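PDB 5GZT: chitinase, which probably hydrolyses internal beta-1,4-glycosidic linkages of N-acetylglucosamine in chitin and chitodextrins, acting as an endochitinase. Local coordinates for residues N570-N575 against P588-G593. Sequence-based numbering, arbitrary orientation.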
# COMPACT_ATOMS: atom_id res chain seq x y z
N ASN B 570 -18.09 3.74 19.97
CA ASN B 570 -18.99 3.21 20.95
C ASN B 570 -18.46 2.03 21.80
O ASN B 570 -19.14 1.65 22.79
CB ASN B 570 -20.31 2.79 20.27
CG ASN B 570 -21.01 3.97 19.61
OD1 ASN B 570 -21.39 3.97 18.42
ND2 ASN B 570 -21.11 5.00 20.37
N TYR B 571 -17.26 1.51 21.50
CA TYR B 571 -16.81 0.29 22.24
C TYR B 571 -15.45 0.41 22.97
O TYR B 571 -15.30 -0.12 24.07
CB TYR B 571 -16.72 -0.87 21.29
CG TYR B 571 -18.01 -1.46 20.80
CD1 TYR B 571 -18.72 -0.85 19.78
CD2 TYR B 571 -18.47 -2.66 21.29
CE1 TYR B 571 -19.91 -1.40 19.32
CE2 TYR B 571 -19.68 -3.25 20.83
CZ TYR B 571 -20.36 -2.62 19.81
OH TYR B 571 -21.52 -3.17 19.28
N ILE B 572 -14.45 0.96 22.32
CA ILE B 572 -13.07 0.80 22.90
C ILE B 572 -12.99 1.68 24.18
O ILE B 572 -13.03 2.92 24.11
CB ILE B 572 -11.94 1.18 21.95
CG1 ILE B 572 -11.96 0.37 20.68
CG2 ILE B 572 -10.58 0.98 22.66
CD1 ILE B 572 -11.08 0.92 19.52
N ASN B 573 -12.95 1.01 25.31
CA ASN B 573 -12.99 1.59 26.63
C ASN B 573 -14.28 2.39 26.84
O ASN B 573 -14.27 3.38 27.56
CB ASN B 573 -11.70 2.41 26.92
CG ASN B 573 -11.54 2.75 28.39
OD1 ASN B 573 -11.90 1.98 29.27
ND2 ASN B 573 -10.97 3.95 28.67
N LYS B 574 -15.37 1.94 26.22
CA LYS B 574 -16.71 2.57 26.34
C LYS B 574 -17.77 1.49 26.60
O LYS B 574 -17.60 0.31 26.25
CB LYS B 574 -17.10 3.30 25.06
CG LYS B 574 -16.21 4.49 24.78
CD LYS B 574 -16.42 5.09 23.45
CE LYS B 574 -15.62 6.36 23.36
NZ LYS B 574 -15.74 7.00 22.07
N ASN B 575 -18.86 1.89 27.25
CA ASN B 575 -20.03 1.06 27.41
C ASN B 575 -19.75 -0.30 28.03
O ASN B 575 -20.29 -1.34 27.55
CB ASN B 575 -20.76 0.90 26.01
CG ASN B 575 -22.16 0.29 26.16
OD1 ASN B 575 -22.78 0.51 27.19
ND2 ASN B 575 -22.61 -0.55 25.19
N PRO B 588 -4.77 -6.30 20.17
CA PRO B 588 -5.70 -5.84 21.18
C PRO B 588 -7.04 -6.57 21.04
O PRO B 588 -7.36 -7.08 19.95
CB PRO B 588 -5.92 -4.38 20.76
CG PRO B 588 -5.97 -4.53 19.20
CD PRO B 588 -4.95 -5.62 18.89
N TYR B 589 -7.81 -6.59 22.14
CA TYR B 589 -9.15 -7.12 22.11
C TYR B 589 -9.93 -6.44 23.21
O TYR B 589 -9.31 -5.75 24.09
CB TYR B 589 -9.13 -8.63 22.31
CG TYR B 589 -8.46 -9.12 23.54
CD1 TYR B 589 -7.12 -9.23 23.61
CD2 TYR B 589 -9.19 -9.57 24.63
CE1 TYR B 589 -6.49 -9.71 24.76
CE2 TYR B 589 -8.56 -10.09 25.74
CZ TYR B 589 -7.21 -10.20 25.78
OH TYR B 589 -6.53 -10.73 26.86
N LEU B 590 -11.25 -6.47 23.05
CA LEU B 590 -12.16 -5.97 24.09
C LEU B 590 -12.96 -7.08 24.72
O LEU B 590 -13.31 -8.09 24.03
CB LEU B 590 -13.15 -5.06 23.44
CG LEU B 590 -12.53 -3.96 22.55
CD1 LEU B 590 -13.68 -3.08 22.04
CD2 LEU B 590 -11.57 -3.11 23.37
N PHE B 591 -13.37 -6.88 25.97
CA PHE B 591 -14.32 -7.84 26.58
C PHE B 591 -15.15 -7.11 27.58
O PHE B 591 -14.65 -6.23 28.30
CB PHE B 591 -13.52 -8.97 27.27
CG PHE B 591 -14.35 -10.13 27.78
CD1 PHE B 591 -15.17 -10.80 26.92
CD2 PHE B 591 -14.18 -10.62 29.05
CE1 PHE B 591 -15.96 -11.92 27.37
CE2 PHE B 591 -14.93 -11.70 29.53
CZ PHE B 591 -15.83 -12.36 28.67
N ASN B 592 -16.45 -7.40 27.59
CA ASN B 592 -17.36 -6.84 28.56
C ASN B 592 -17.95 -7.85 29.54
O ASN B 592 -18.88 -7.53 30.27
CB ASN B 592 -18.49 -6.07 27.88
CG ASN B 592 -19.53 -6.98 27.27
OD1 ASN B 592 -19.27 -8.17 27.01
ND2 ASN B 592 -20.69 -6.42 26.99
N GLY B 593 -17.39 -9.05 29.59
CA GLY B 593 -17.98 -10.10 30.38
C GLY B 593 -18.85 -11.09 29.55
O GLY B 593 -19.19 -12.13 30.04
O HOH W 1 -21.31 -3.77 28.03
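One methyl group of Leu590 makes the apolar join between the strand 587-591 and the turn 571-574. Its CD1 lies 3.8 Å from CB of Tyr571, and the same carbon is 4.1 Å from CG1 of Ile572. Leu590 thus meets the root of the tyrosine rather than its ring, and its side chain crosses that of Ile572 at about a right angle. CD1 reaches this place on an extended chain: CG stands anti to the carbonyl carbon (chi1 -51°), and CD1 continues away from CA (chi2 -177°). The methyl also comes within 3.9 Å of Tyr571 O, but that carbonyl is engaged within its own segment, accepting the hydrogen bond from Lys574 N (3.0 Å) that closes a type II beta turn.

No direct hydrogen bond spans the two segments. The packed part is the CD1 methyl against Tyr571 CB and the buried Ile572; toward exposed Asn575 and partly exposed Asn592, water mediates. A single water donates to Asn575 O (2.7 Å) and accepts from Asn592 ND2 (2.9 Å). The other end of that amide, OD1, takes the backbone N-H groups of Ser594 and Thr595, holding the side chain at the turn leaving the strand.

The turn lies in the loop between helix 564-570 and strand 578-582, consistent with the alpha+beta insertion domain before the last barrel strand (619-623) in many family 18 chitinases. Ile572 also packs on Tyr564 and Leu567 of that helix, while Leu590 touches Arg579 and Ile597 on the antiparallel strands flanking its own, 578-582 and 596-598.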